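Side-chain contacts in catabolite control protein A (Lactococcus lactis, PDB 2O20), which probably acts as a global regulator of carbon catabolite repression and activation, binding DNA as a LacI-family transcription factor: residues T114-Q119 / S141-V146; K182-M187 / E233-R238; M302-K307 / N317-D322; V250-L255 / Q281-T286. The protein carries 1 engineered substitution. One frame throughout, in Å; residues are numbered along the deposited sequence.

Interaction 1: residues T114-Q119 / S141-V146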
loop_
_atom_site.group_PDB
_atom_site.type_symbol
_atom_site.label_atom_id
_atom_site.label_comp_id
_atom_site.label_asym_id
_atom_site.label_seq_id
_atom_site.Cartn_x
_atom_site.Cartn_y
_atom_site.Cartn_z
ATOM N N THR D 114 21.145 9.735 -11.939
ATOM C CA THR D 114 21.008 8.454 -12.602
ATOM C C THR D 114 20.067 8.572 -13.802
ATOM O O THR D 114 20.364 8.016 -14.860
ATOM C CB THR D 114 20.546 7.366 -11.630
ATOM O OG1 THR D 114 21.503 7.255 -10.568
ATOM C CG2 THR D 114 20.445 6.022 -12.334
ATOM N N PHE D 115 18.954 9.300 -13.643
ATOM C CA PHE D 115 18.010 9.564 -14.752
ATOM C C PHE D 115 18.648 10.359 -15.905
ATOM O O PHE D 115 18.521 9.991 -17.069
ATOM C CB PHE D 115 16.766 10.345 -14.249
ATOM C CG PHE D 115 15.730 9.510 -13.507
ATOM C CD1 PHE D 115 15.925 8.167 -13.203
ATOM C CD2 PHE D 115 14.568 10.119 -13.075
ATOM C CE1 PHE D 115 14.958 7.438 -12.506
ATOM C CE2 PHE D 115 13.601 9.412 -12.374
ATOM C CZ PHE D 115 13.792 8.060 -12.101
ATOM N N LEU D 116 19.310 11.468 -15.565
ATOM C CA LEU D 116 19.942 12.356 -16.553
ATOM C C LEU D 116 21.086 11.640 -17.275
ATOM O O LEU D 116 21.277 11.847 -18.470
ATOM C CB LEU D 116 20.447 13.667 -15.901
ATOM C CG LEU D 116 19.471 14.838 -15.616
ATOM C CD1 LEU D 116 18.207 14.463 -14.804
ATOM C CD2 LEU D 116 20.214 15.988 -14.903
ATOM N N SER D 117 21.806 10.773 -16.561
ATOM C CA SER D 117 22.866 9.962 -17.170
ATOM C C SER D 117 22.324 8.851 -18.059
ATOM O O SER D 117 22.933 8.541 -19.086
ATOM C CB SER D 117 23.805 9.354 -16.115
ATOM O OG SER D 117 23.443 8.017 -15.801
ATOM N N LYS D 118 21.209 8.232 -17.656
ATOM C CA LYS D 118 20.523 7.250 -18.506
ATOM C C LYS D 118 19.820 7.900 -19.688
ATOM O O LYS D 118 19.333 7.203 -20.555
ATOM C CB LYS D 118 19.485 6.463 -17.726
ATOM C CG LYS D 118 20.024 5.411 -16.800
ATOM C CD LYS D 118 18.876 4.823 -16.003
ATOM C CE LYS D 118 19.351 3.917 -14.898
ATOM N NZ LYS D 118 18.286 3.743 -13.837
ATOM N N GLN D 119 19.763 9.226 -19.719
ATOM C CA GLN D 119 19.105 9.962 -20.793
ATOM C C GLN D 119 17.606 9.596 -20.881
ATOM O O GLN D 119 17.063 9.322 -21.968
ATOM C CB GLN D 119 19.814 9.735 -22.142
ATOM C CG GLN D 119 21.180 10.410 -22.286
ATOM C CD GLN D 119 21.927 9.916 -23.509
ATOM O OE1 GLN D 119 22.007 10.606 -24.523
ATOM N NE2 GLN D 119 22.429 8.691 -23.439
ATOM N N SER D 141 19.228 20.200 -16.481
ATOM C CA SER D 141 18.995 18.971 -17.254
ATOM C C SER D 141 18.198 19.199 -18.531
ATOM O O SER D 141 18.387 18.476 -19.501
ATOM C CB SER D 141 18.271 17.916 -16.404
ATOM O OG SER D 141 16.890 18.184 -16.260
ATOM N N ARG D 142 17.294 20.179 -18.511
ATOM C CA ARG D 142 16.370 20.476 -19.628
ATOM C C ARG D 142 15.335 19.359 -19.968
ATOM O O ARG D 142 14.626 19.440 -20.965
ATOM C CB ARG D 142 17.144 20.870 -20.875
ATOM C CG ARG D 142 17.770 22.252 -20.781
ATOM C CD ARG D 142 18.007 22.841 -22.178
ATOM N NE ARG D 142 17.747 24.281 -22.218
ATOM C CZ ARG D 142 16.534 24.835 -22.153
ATOM N NH1 ARG D 142 15.438 24.084 -22.017
ATOM N NH2 ARG D 142 16.417 26.155 -22.203
ATOM N N THR D 143 15.233 18.352 -19.115
ATOM C CA THR D 143 14.309 17.239 -19.338
ATOM C C THR D 143 12.860 17.705 -19.174
ATOM O O THR D 143 12.549 18.394 -18.212
ATOM C CB THR D 143 14.525 16.135 -18.285
ATOM O OG1 THR D 143 15.917 16.032 -17.941
ATOM C CG2 THR D 143 13.996 14.806 -18.783
ATOM N N PRO D 144 11.957 17.302 -20.080
ATOM C CA PRO D 144 10.535 17.472 -19.753
ATOM C C PRO D 144 10.154 16.807 -18.410
ATOM O O PRO D 144 10.580 15.693 -18.121
ATOM C CB PRO D 144 9.827 16.798 -20.939
ATOM C CG PRO D 144 10.796 16.860 -22.029
ATOM C CD PRO D 144 12.132 16.709 -21.416
ATOM N N VAL D 145 9.419 17.544 -17.583
ATOM C CA VAL D 145 9.025 17.091 -16.241
ATOM C C VAL D 145 7.604 17.578 -15.918
ATOM O O VAL D 145 7.195 18.685 -16.331
ATOM C CB VAL D 145 10.058 17.581 -15.167
ATOM C CG1 VAL D 145 10.307 19.054 -15.315
ATOM C CG2 VAL D 145 9.613 17.274 -13.753
ATOM N N VAL D 146 6.838 16.724 -15.254
ATOM C CA VAL D 146 5.519 17.071 -14.729
ATOM C C VAL D 146 5.491 16.681 -13.230
ATOM O O VAL D 146 5.934 15.599 -12.864
ATOM C CB VAL D 146 4.401 16.333 -15.465
ATOM C CG1 VAL D 146 3.006 16.802 -14.958
ATOM C CG2 VAL D 146 4.538 16.556 -16.982
#

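Interaction 2: residues K182-M187 / E233-R238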
loop_
_atom_site.group_PDB
_atom_site.type_symbol
_atom_site.label_atom_id
_atom_site.label_comp_id
_atom_site.label_asym_id
_atom_site.label_seq_id
_atom_site.Cartn_x
_atom_site.Cartn_y
_atom_site.Cartn_z
ATOM N N LYS D 182 -13.376 23.901 18.159
ATOM C CA LYS D 182 -11.923 23.719 18.202
ATOM C C LYS D 182 -11.525 22.628 17.214
ATOM O O LYS D 182 -11.704 21.440 17.485
ATOM C CB LYS D 182 -11.462 23.406 19.621
ATOM C CG LYS D 182 -11.612 24.585 20.580
ATOM C CD LYS D 182 -10.836 24.341 21.843
ATOM C CE LYS D 182 -10.571 25.574 22.647
ATOM N NZ LYS D 182 -9.893 25.159 23.935
ATOM N N ILE D 183 -11.063 23.071 16.039
ATOM C CA ILE D 183 -10.785 22.193 14.893
ATOM C C ILE D 183 -9.281 22.281 14.593
ATOM O O ILE D 183 -8.758 23.343 14.262
ATOM C CB ILE D 183 -11.601 22.608 13.630
ATOM C CG1 ILE D 183 -13.115 22.643 13.934
ATOM C CG2 ILE D 183 -11.284 21.711 12.484
ATOM C CD1 ILE D 183 -13.946 23.503 12.982
ATOM N N ALA D 184 -8.603 21.154 14.698
ATOM C CA ALA D 184 -7.197 21.057 14.318
ATOM C C ALA D 184 -7.037 20.832 12.806
ATOM O O ALA D 184 -7.879 20.220 12.169
ATOM C CB ALA D 184 -6.556 19.973 15.042
ATOM N N TYR D 185 -5.948 21.361 12.264
ATOM C CA TYR D 185 -5.465 21.003 10.932
ATOM C C TYR D 185 -4.071 20.362 11.060
ATOM O O TYR D 185 -3.117 20.948 11.608
ATOM C CB TYR D 185 -5.398 22.216 9.975
ATOM C CG TYR D 185 -5.598 21.759 8.544
ATOM C CD1 TYR D 185 -6.799 21.994 7.886
ATOM C CD2 TYR D 185 -4.626 21.002 7.884
ATOM C CE1 TYR D 185 -7.008 21.523 6.612
ATOM C CE2 TYR D 185 -4.832 20.530 6.585
ATOM C CZ TYR D 185 -6.036 20.790 5.972
ATOM O OH TYR D 185 -6.290 20.349 4.697
ATOM N N ILE D 186 -3.955 19.136 10.563
ATOM C CA ILE D 186 -2.687 18.396 10.613
ATOM C C ILE D 186 -2.133 18.309 9.157
ATOM O O ILE D 186 -2.814 17.812 8.252
ATOM C CB ILE D 186 -2.854 16.982 11.254
ATOM C CG1 ILE D 186 -3.328 17.093 12.712
ATOM C CG2 ILE D 186 -1.543 16.236 11.228
ATOM C CD1 ILE D 186 -3.986 15.871 13.247
ATOM N N MET D 187 -0.919 18.803 8.949
ATOM C CA MET D 187 -0.327 18.886 7.612
ATOM C C MET D 187 1.148 18.526 7.614
ATOM O O MET D 187 1.728 18.264 8.678
ATOM C CB MET D 187 -0.480 20.318 7.057
ATOM C CG MET D 187 0.176 21.415 7.934
ATOM S SD MET D 187 0.163 23.019 7.079
ATOM C CE MET D 187 -1.556 23.165 6.694
ATOM N N GLU D 233 -2.872 12.637 21.748
ATOM C CA GLU D 233 -2.963 13.250 23.068
ATOM C C GLU D 233 -2.681 14.764 23.017
ATOM O O GLU D 233 -3.218 15.545 23.866
ATOM C CB GLU D 233 -2.075 12.511 24.074
ATOM C CG GLU D 233 -2.451 12.754 25.509
ATOM C CD GLU D 233 -3.787 12.147 25.914
ATOM O OE1 GLU D 233 -4.459 12.708 26.802
ATOM O OE2 GLU D 233 -4.176 11.101 25.368
ATOM N N ARG D 234 -1.884 15.191 22.013
ATOM C CA ARG D 234 -1.555 16.607 21.836
ATOM C C ARG D 234 -2.794 17.416 21.456
ATOM O O ARG D 234 -2.968 18.511 21.914
ATOM C CB ARG D 234 -0.463 16.806 20.781
ATOM C CG ARG D 234 0.821 16.049 21.054
ATOM C CD ARG D 234 1.496 16.505 22.349
ATOM N NE ARG D 234 1.908 15.285 23.032
ATOM C CZ ARG D 234 1.339 14.729 24.091
ATOM N NH1 ARG D 234 0.350 15.311 24.762
ATOM N NH2 ARG D 234 1.832 13.590 24.514
ATOM N N LEU D 235 -3.643 16.836 20.610
ATOM C CA LEU D 235 -4.900 17.445 20.215
ATOM C C LEU D 235 -5.879 17.487 21.400
ATOM O O LEU D 235 -6.498 18.504 21.658
ATOM C CB LEU D 235 -5.503 16.700 19.026
ATOM C CG LEU D 235 -5.014 17.177 17.625
ATOM C CD1 LEU D 235 -3.582 16.837 17.369
ATOM C CD2 LEU D 235 -5.857 16.622 16.507
ATOM N N LEU D 236 -6.013 16.361 22.102
ATOM C CA LEU D 236 -6.915 16.266 23.263
ATOM C C LEU D 236 -6.536 17.283 24.331
ATOM O O LEU D 236 -7.452 17.957 24.863
ATOM C CB LEU D 236 -6.960 14.859 23.877
ATOM C CG LEU D 236 -7.545 13.749 22.970
ATOM C CD1 LEU D 236 -7.394 12.409 23.550
ATOM C CD2 LEU D 236 -9.025 14.032 22.683
ATOM N N GLU D 237 -5.229 17.447 24.598
ATOM C CA GLU D 237 -4.783 18.335 25.661
ATOM C C GLU D 237 -5.077 19.801 25.379
ATOM O O GLU D 237 -5.330 20.581 26.287
ATOM C CB GLU D 237 -3.324 18.095 26.050
ATOM C CG GLU D 237 -2.226 18.876 25.430
ATOM C CD GLU D 237 -0.836 18.190 25.643
ATOM O OE1 GLU D 237 -0.619 17.484 26.677
ATOM O OE2 GLU D 237 0.027 18.331 24.738
ATOM N N ARG D 238 -5.099 20.143 24.099
ATOM C CA ARG D 238 -5.518 21.475 23.687
ATOM C C ARG D 238 -7.041 21.648 23.520
ATOM O O ARG D 238 -7.497 22.743 23.173
ATOM C CB ARG D 238 -4.754 21.825 22.413
ATOM C CG ARG D 238 -3.246 21.823 22.692
ATOM C CD ARG D 238 -2.444 22.511 21.581
ATOM N NE ARG D 238 -1.089 22.004 21.238
ATOM C CZ ARG D 238 -0.451 20.882 21.652
ATOM N NH1 ARG D 238 -0.922 20.052 22.579
ATOM N NH2 ARG D 238 0.760 20.607 21.142
#

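Interaction 3: residues M302-K307 / N317-D322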
loop_
_atom_site.group_PDB
_atom_site.type_symbol
_atom_site.label_atom_id
_atom_site.label_comp_id
_atom_site.label_asym_id
_atom_site.label_seq_id
_atom_site.Cartn_x
_atom_site.Cartn_y
_atom_site.Cartn_z
ATOM N N MET D 302 0.696 11.856 -17.219
ATOM C CA MET D 302 1.476 11.138 -18.236
ATOM C C MET D 302 1.038 11.557 -19.676
ATOM O O MET D 302 1.867 11.637 -20.600
ATOM C CB MET D 302 1.404 9.620 -17.992
ATOM C CG MET D 302 2.363 8.812 -18.829
ATOM S SD MET D 302 4.135 9.166 -18.598
ATOM C CE MET D 302 4.591 9.599 -20.275
ATOM N N ARG D 303 -0.243 11.876 -19.842
ATOM C CA ARG D 303 -0.759 12.423 -21.113
ATOM C C ARG D 303 -0.079 13.745 -21.462
ATOM O O ARG D 303 0.297 13.979 -22.625
ATOM C CB ARG D 303 -2.281 12.607 -21.058
ATOM C CG ARG D 303 -3.048 11.333 -21.286
ATOM C CD ARG D 303 -4.547 11.553 -21.252
ATOM N NE ARG D 303 -5.234 10.274 -21.089
ATOM C CZ ARG D 303 -6.122 9.985 -20.144
ATOM N NH1 ARG D 303 -6.500 10.900 -19.241
ATOM N NH2 ARG D 303 -6.658 8.764 -20.121
ATOM N N LEU D 304 0.080 14.604 -20.446
ATOM C CA LEU D 304 0.716 15.892 -20.614
ATOM C C LEU D 304 2.197 15.668 -20.962
ATOM O O LEU D 304 2.707 16.216 -21.940
ATOM C CB LEU D 304 0.546 16.742 -19.337
ATOM C CG LEU D 304 1.187 18.138 -19.284
ATOM C CD1 LEU D 304 0.740 18.946 -20.426
ATOM C CD2 LEU D 304 0.837 18.862 -18.000
ATOM N N LEU D 305 2.875 14.839 -20.177
ATOM C CA LEU D 305 4.292 14.552 -20.426
ATOM C C LEU D 305 4.539 13.988 -21.854
ATOM O O LEU D 305 5.545 14.292 -22.465
ATOM C CB LEU D 305 4.873 13.608 -19.371
ATOM C CG LEU D 305 6.397 13.338 -19.402
ATOM C CD1 LEU D 305 7.257 14.621 -19.246
ATOM C CD2 LEU D 305 6.791 12.338 -18.347
ATOM N N THR D 306 3.626 13.150 -22.339
ATOM C CA THR D 306 3.711 12.555 -23.653
ATOM C C THR D 306 3.808 13.656 -24.708
ATOM O O THR D 306 4.619 13.561 -25.650
ATOM C CB THR D 306 2.501 11.608 -23.923
ATOM O OG1 THR D 306 2.568 10.507 -23.022
ATOM C CG2 THR D 306 2.539 11.024 -25.349
ATOM N N LYS D 307 3.027 14.719 -24.527
ATOM C CA LYS D 307 3.058 15.839 -25.475
ATOM C C LYS D 307 4.377 16.609 -25.397
ATOM O O LYS D 307 4.936 16.953 -26.431
ATOM C CB LYS D 307 1.881 16.793 -25.230
ATOM C CG LYS D 307 0.509 16.174 -25.370
ATOM C CD LYS D 307 -0.550 17.107 -24.796
ATOM C CE LYS D 307 -1.939 16.499 -24.835
ATOM N NZ LYS D 307 -2.944 17.470 -24.329
ATOM N N ASN D 317 -0.690 24.144 -18.542
ATOM C CA ASN D 317 0.211 23.203 -17.834
ATOM C C ASN D 317 0.025 23.122 -16.306
ATOM O O ASN D 317 0.666 22.305 -15.661
ATOM C CB ASN D 317 1.684 23.356 -18.268
ATOM C CG ASN D 317 2.272 24.715 -17.955
ATOM O OD1 ASN D 317 1.859 25.386 -17.023
ATOM N ND2 ASN D 317 3.271 25.109 -18.730
ATOM N N GLN D 318 -0.871 23.928 -15.737
ATOM C CA GLN D 318 -1.237 23.802 -14.320
ATOM C C GLN D 318 -2.661 23.227 -14.247
ATOM O O GLN D 318 -3.652 23.968 -14.255
ATOM C CB GLN D 318 -1.168 25.157 -13.627
ATOM C CG GLN D 318 0.115 25.923 -13.854
ATOM C CD GLN D 318 1.306 25.229 -13.273
ATOM O OE1 GLN D 318 1.341 24.950 -12.079
ATOM N NE2 GLN D 318 2.296 24.934 -14.114
ATOM N N LEU D 319 -2.750 21.897 -14.210
ATOM C CA LEU D 319 -4.030 21.203 -14.324
ATOM C C LEU D 319 -4.619 20.857 -12.965
ATOM O O LEU D 319 -3.898 20.439 -12.087
ATOM C CB LEU D 319 -3.853 19.943 -15.147
ATOM C CG LEU D 319 -3.317 20.136 -16.577
ATOM C CD1 LEU D 319 -3.263 18.795 -17.264
ATOM C CD2 LEU D 319 -4.148 21.121 -17.369
ATOM N N VAL D 320 -5.927 21.045 -12.808
ATOM C CA VAL D 320 -6.606 20.852 -11.522
ATOM C C VAL D 320 -7.806 19.939 -11.742
ATOM O O VAL D 320 -8.667 20.230 -12.579
ATOM C CB VAL D 320 -7.050 22.200 -10.933
ATOM C CG1 VAL D 320 -7.790 22.025 -9.599
ATOM C CG2 VAL D 320 -5.864 23.122 -10.793
ATOM N N LEU D 321 -7.832 18.805 -11.041
ATOM C CA LEU D 321 -8.895 17.821 -11.211
ATOM C C LEU D 321 -9.908 17.946 -10.084
ATOM O O LEU D 321 -9.555 18.323 -8.970
ATOM C CB LEU D 321 -8.317 16.393 -11.266
ATOM C CG LEU D 321 -7.239 16.073 -12.321
ATOM C CD1 LEU D 321 -6.954 14.572 -12.328
ATOM C CD2 LEU D 321 -7.606 16.589 -13.722
ATOM N N ASP D 322 -11.171 17.618 -10.351
ATOM C CA ASP D 322 -12.193 17.711 -9.302
ATOM C C ASP D 322 -12.000 16.683 -8.175
ATOM O O ASP D 322 -11.373 15.657 -8.374
ATOM C CB ASP D 322 -13.578 17.488 -9.880
ATOM C CG ASP D 322 -13.961 18.522 -10.912
ATOM O OD1 ASP D 322 -13.559 19.710 -10.791
ATOM O OD2 ASP D 322 -14.666 18.105 -11.842
#

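Interaction 4: residues V250-L255 / Q281-T286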
loop_
_atom_site.group_PDB
_atom_site.type_symbol
_atom_site.label_atom_id
_atom_site.label_comp_id
_atom_site.label_asym_id
_atom_site.label_seq_id
_atom_site.Cartn_x
_atom_site.Cartn_y
_atom_site.Cartn_z
ATOM N N VAL D 250 -1.437 9.475 8.134
ATOM C CA VAL D 250 -1.533 10.257 9.370
ATOM C C VAL D 250 -2.939 10.188 10.024
ATOM O O VAL D 250 -3.073 10.024 11.230
ATOM C CB VAL D 250 -1.083 11.705 9.121
ATOM C CG1 VAL D 250 -1.148 12.513 10.417
ATOM C CG2 VAL D 250 0.331 11.744 8.491
ATOM N N ALA D 251 -3.979 10.332 9.211
ATOM C CA ALA D 251 -5.376 10.261 9.658
ATOM C C ALA D 251 -5.716 8.934 10.258
ATOM O O ALA D 251 -6.436 8.891 11.243
ATOM C CB ALA D 251 -6.337 10.535 8.519
ATOM N N VAL D 252 -5.252 7.867 9.600
ATOM C CA VAL D 252 -5.485 6.520 10.073
ATOM C C VAL D 252 -4.774 6.307 11.418
ATOM O O VAL D 252 -5.337 5.652 12.308
ATOM C CB VAL D 252 -5.067 5.441 9.046
ATOM C CG1 VAL D 252 -5.246 4.047 9.600
ATOM C CG2 VAL D 252 -5.882 5.561 7.755
ATOM N N GLY D 253 -3.560 6.855 11.561
ATOM C CA GLY D 253 -2.849 6.862 12.834
ATOM C C GLY D 253 -3.557 7.595 13.961
ATOM O O GLY D 253 -3.654 7.066 15.079
ATOM N N LEU D 254 -4.081 8.784 13.667
ATOM C CA LEU D 254 -4.880 9.581 14.611
ATOM C C LEU D 254 -6.121 8.814 15.058
ATOM O O LEU D 254 -6.392 8.714 16.264
ATOM C CB LEU D 254 -5.302 10.934 13.986
ATOM C CG LEU D 254 -5.980 11.912 14.953
ATOM C CD1 LEU D 254 -4.966 12.369 15.962
ATOM C CD2 LEU D 254 -6.598 13.088 14.239
ATOM N N LEU D 255 -6.815 8.200 14.104
ATOM C CA LEU D 255 -8.011 7.388 14.415
ATOM C C LEU D 255 -7.671 6.179 15.284
ATOM O O LEU D 255 -8.350 5.942 16.291
ATOM C CB LEU D 255 -8.743 6.943 13.132
ATOM C CG LEU D 255 -10.023 6.102 13.278
ATOM C CD1 LEU D 255 -11.042 6.839 14.086
ATOM C CD2 LEU D 255 -10.588 5.757 11.925
ATOM N N GLN D 281 -9.878 2.147 2.864
ATOM C CA GLN D 281 -10.910 1.105 2.841
ATOM C C GLN D 281 -10.850 0.160 4.057
ATOM O O GLN D 281 -11.871 -0.410 4.453
ATOM C CB GLN D 281 -10.847 0.272 1.542
ATOM C CG GLN D 281 -11.878 -0.888 1.493
ATOM C CD GLN D 281 -11.878 -1.667 0.185
ATOM O OE1 GLN D 281 -10.821 -1.946 -0.373
ATOM N NE2 GLN D 281 -13.071 -2.040 -0.299
ATOM N N TYR D 282 -9.667 0.036 4.653
ATOM C CA TYR D 282 -9.410 -0.980 5.659
ATOM C C TYR D 282 -9.475 -0.416 7.082
ATOM O O TYR D 282 -9.107 -1.080 8.029
ATOM C CB TYR D 282 -8.055 -1.646 5.376
ATOM C CG TYR D 282 -8.046 -2.351 4.034
ATOM C CD1 TYR D 282 -8.748 -3.530 3.854
ATOM C CD2 TYR D 282 -7.376 -1.803 2.941
ATOM C CE1 TYR D 282 -8.756 -4.177 2.637
ATOM C CE2 TYR D 282 -7.383 -2.420 1.709
ATOM C CZ TYR D 282 -8.088 -3.607 1.559
ATOM O OH TYR D 282 -8.116 -4.216 0.351
ATOM N N THR D 283 -9.956 0.805 7.252
ATOM C CA THR D 283 -10.112 1.324 8.607
ATOM C C THR D 283 -11.404 0.807 9.257
ATOM O O THR D 283 -12.419 0.589 8.597
ATOM C CB THR D 283 -10.055 2.853 8.668
ATOM O OG1 THR D 283 -11.233 3.403 8.063
ATOM C CG2 THR D 283 -8.809 3.352 7.958
ATOM N N TYR D 284 -11.362 0.647 10.567
ATOM C CA TYR D 284 -12.574 0.493 11.378
ATOM C C TYR D 284 -12.397 1.269 12.664
ATOM O O TYR D 284 -11.432 1.044 13.387
ATOM C CB TYR D 284 -12.911 -0.963 11.689
ATOM C CG TYR D 284 -14.352 -1.095 12.184
ATOM C CD1 TYR D 284 -15.397 -1.285 11.300
ATOM C CD2 TYR D 284 -14.656 -0.955 13.539
ATOM C CE1 TYR D 284 -16.730 -1.368 11.760
ATOM C CE2 TYR D 284 -15.966 -1.031 14.002
ATOM C CZ TYR D 284 -17.000 -1.230 13.112
ATOM O OH TYR D 284 -18.285 -1.322 13.590
ATOM N N PRO D 285 -13.303 2.222 12.943
ATOM C CA PRO D 285 -14.425 2.711 12.110
ATOM C C PRO D 285 -14.024 3.254 10.740
ATOM O O PRO D 285 -12.861 3.620 10.513
ATOM C CB PRO D 285 -15.033 3.859 12.953
ATOM C CG PRO D 285 -14.127 4.139 13.961
ATOM C CD PRO D 285 -13.294 2.904 14.241
ATOM N N THR D 286 -14.997 3.301 9.846
ATOM C CA THR D 286 -14.782 3.833 8.512
ATOM C C THR D 286 -14.450 5.325 8.537
ATOM O O THR D 286 -14.935 6.088 9.385
ATOM C CB THR D 286 -15.970 3.545 7.552
ATOM O OG1 THR D 286 -17.151 4.193 8.024
ATOM C CG2 THR D 286 -16.204 2.079 7.411
#

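Interaction 1: residues T114-Q119 / S141-V146
Leu116, near the C-terminal end of helix 105-118, points its side chain at Ser141, the last residue of helix 132-141, and at Thr143 just beyond it. Leu116 CB is not yet in contact, which begins one atom further out. With CG beside the backbone N (chi1 -81°), the fork of the leucine lies against Ser141 CB. There the fit is modelled too closely: Leu116 CG is 3.4 Å from Ser141 CB, tighter than usual, and the separation of Leu116 CD2 from the same atom is shorter than carbons allow, so both are doubtful in detail. The other methyl is placed more plausibly, Leu116 CD1 lying 3.8 Å from Ser141 CB. The same methyl comes within 4.2 Å of Thr143 OG1, where the two side chains cross obliquely.

The serine hydroxyl serves its own chain: Ser141 OG accepts a bond of 2.9 Å from Thr143 OG1 and is also hydrogen-bonded to Leu138 O in the preceding helical turn, so that it links the turn back to the helix. If an alanine replaced Leu116, both methyls would be gone, and Ser141 CB would probably lose its apolar neighbour, leaving a gap between the two helix ends.

On the first helix, Gln119, with positive phi, is the C-prime residue of a Schellman motif. The second helix also gives way to a residue of positive phi, Arg142, before strand 145-148. The contact thus joins the C-terminal ends of two helices from successive beta-alpha-beta units, as in the alpha/beta fold of periplasmic binding proteins.

Interaction 2: residues K182-M187 / E233-R238
Apolar contact between Leu235 and two strand residues, Ala184 and Ile186, forms the centre of this interaction. One methyl does most of the work: Leu235 CD2 lies 3.7 Å from Ala184 CB and 3.8 Å from Ile186 CD1, so it sits against two alternate residues that point to the same side of the strand. Ile186 reaches it with its longer branch, CG1 being beside the backbone N (chi1 -62°) and CD1 extended at the tip. Phe219 also touches Ala184, Ile186 and Leu235.

Helix 225-237 here covers one face of the parallel sheet that contains strand 183-186, the alpha-on-beta layering of the periplasmic-binding-protein fold. On the opposite side of the strand, Ile183 and Tyr185 meet helix 164-177.

Polar contact across the segments is slight. The extended chain of Lys182 runs to the end of the helix, where NZ makes a weak hydrogen bond of 3.5 Å to Arg238 O.

Charged pairs lie within segment 233-238, at the end of the helix. Glu237 OE2 makes salt bridges to two guanidinium groups, with a weak hydrogen bond from Arg234 NH1 (3.0 Å) and another bond from Arg238 NH1 (2.9 Å), the latter on its anti lone pair. Arg234 NH2 also holds a sulfate ion, probably from the crystallisation liquor.

Interaction 3: residues M302-K307 / N317-D322
Leu304 of helix 294-309 meets Leu319 of strand 318-320 methyl to methyl, its buried side chain directed at the strand. With CG anti to the backbone N (chi1 178°), CD2 faces the strand, and Leu304 CD2 comes to 4.2 Å from Leu319 CD1. The same methyl is 4.2 Å from Asn317 O, the backbone carbonyl that precedes the strand. Val314 also touches Leu304, and Val300, a turn earlier in the helix, touches Leu319; these add to an inner side on which the two segments alone touch lightly.

The side turned from the helix is more open and mixed: Gln318 is partly exposed, and Val320 is exposed although apolar. The amide of Gln318 is fixed by neighbours: OE1 bonds to Lys155 NZ and Ser159 OG, while NE2 bonds to Ile157 O. Strand 318-320 is the outermost of its parallel sheet within the chain, paired through its backbone with Ser159 and Asn161, and helix 294-309 packs over the face that carries Leu319.

Because the helix offers only a leucine methyl, to another methyl and to a carbonyl oxygen, the contact has little directional demand; the placement of the strand probably depends more on the backbone hydrogen bonds to Ser159 and Asn161.

Interaction 4: residues V250-L255 / Q281-T286
Val252 and Leu255, one turn apart on helix 248-260, pack against Thr283 and Pro285 of the long loop that links strands 270-272 and 289-291, in the periplasmic-binding-protein-like part of this LacI-family regulator. The loop segment has no regular secondary structure and contains a cis peptide bond before Pro285. All four touching residues are buried.

At the Val252 end the contact is methyl on methyl: Thr283 CG2 lies 3.7 Å from Val252 CG2 and 4.0 Å from Val252 CG1, so the threonine methyl sits against the valine fork. The torsion of Thr283 divides its branches, CG2 going to the helix while OG1 (chi1 70°) lies between the backbone N and the carbonyl carbon and turns back to the loop. There OG1 donates a bond of 2.9 Å to Pro285 O, tilted 26° from the carbonyl plane, and has a weak second bond with Thr280 O. With an alanine at Thr283, the valine fork would probably lose its methyl partner and Pro285 O its hydroxyl donor, leaving this bend of the loop freer to move.

The surroundings belong partly to the dimer. Tyr282 of the second subunit packs on Val252, and Tyr284, on the side of the loop away from the helix, bonds through OH to Asp260 OD1 of the second subunit.

Leu255 completes the contact at the proline. Its CG, anti to the backbone N (chi1 -179°), extends the fork toward the loop, and the two methyls divide their targets: Leu255 CD2 lies 3.4 Å from Pro285 O, while CD1 meets Pro285 CG at 4.1 Å.

The four contacts fall into two pairs on opposite sides of the chain's centre. Interactions 1 and 3 share the six-stranded parallel sheet, with centres 18 Å apart; they meet where Leu305 packs against the start of strand 145-148, its CD1 3.7 Å from Pro144 O. Interactions 2 and 4, with centres 16 Å apart, join around Ile186, whose CG2 lies 3.8 Å from Val250 CG1; Leu254 also touches both Ile186 and Leu235, so that the two contacts share apolar neighbours. Between the pairs there is no touch: interactions 2 and 3 come no closer than about 14 Å between nearest atoms, and the centres of interactions 1 and 2 are 42 Å apart. Interaction 4 has five residues near the second subunit; interaction 1 has one, Lys118.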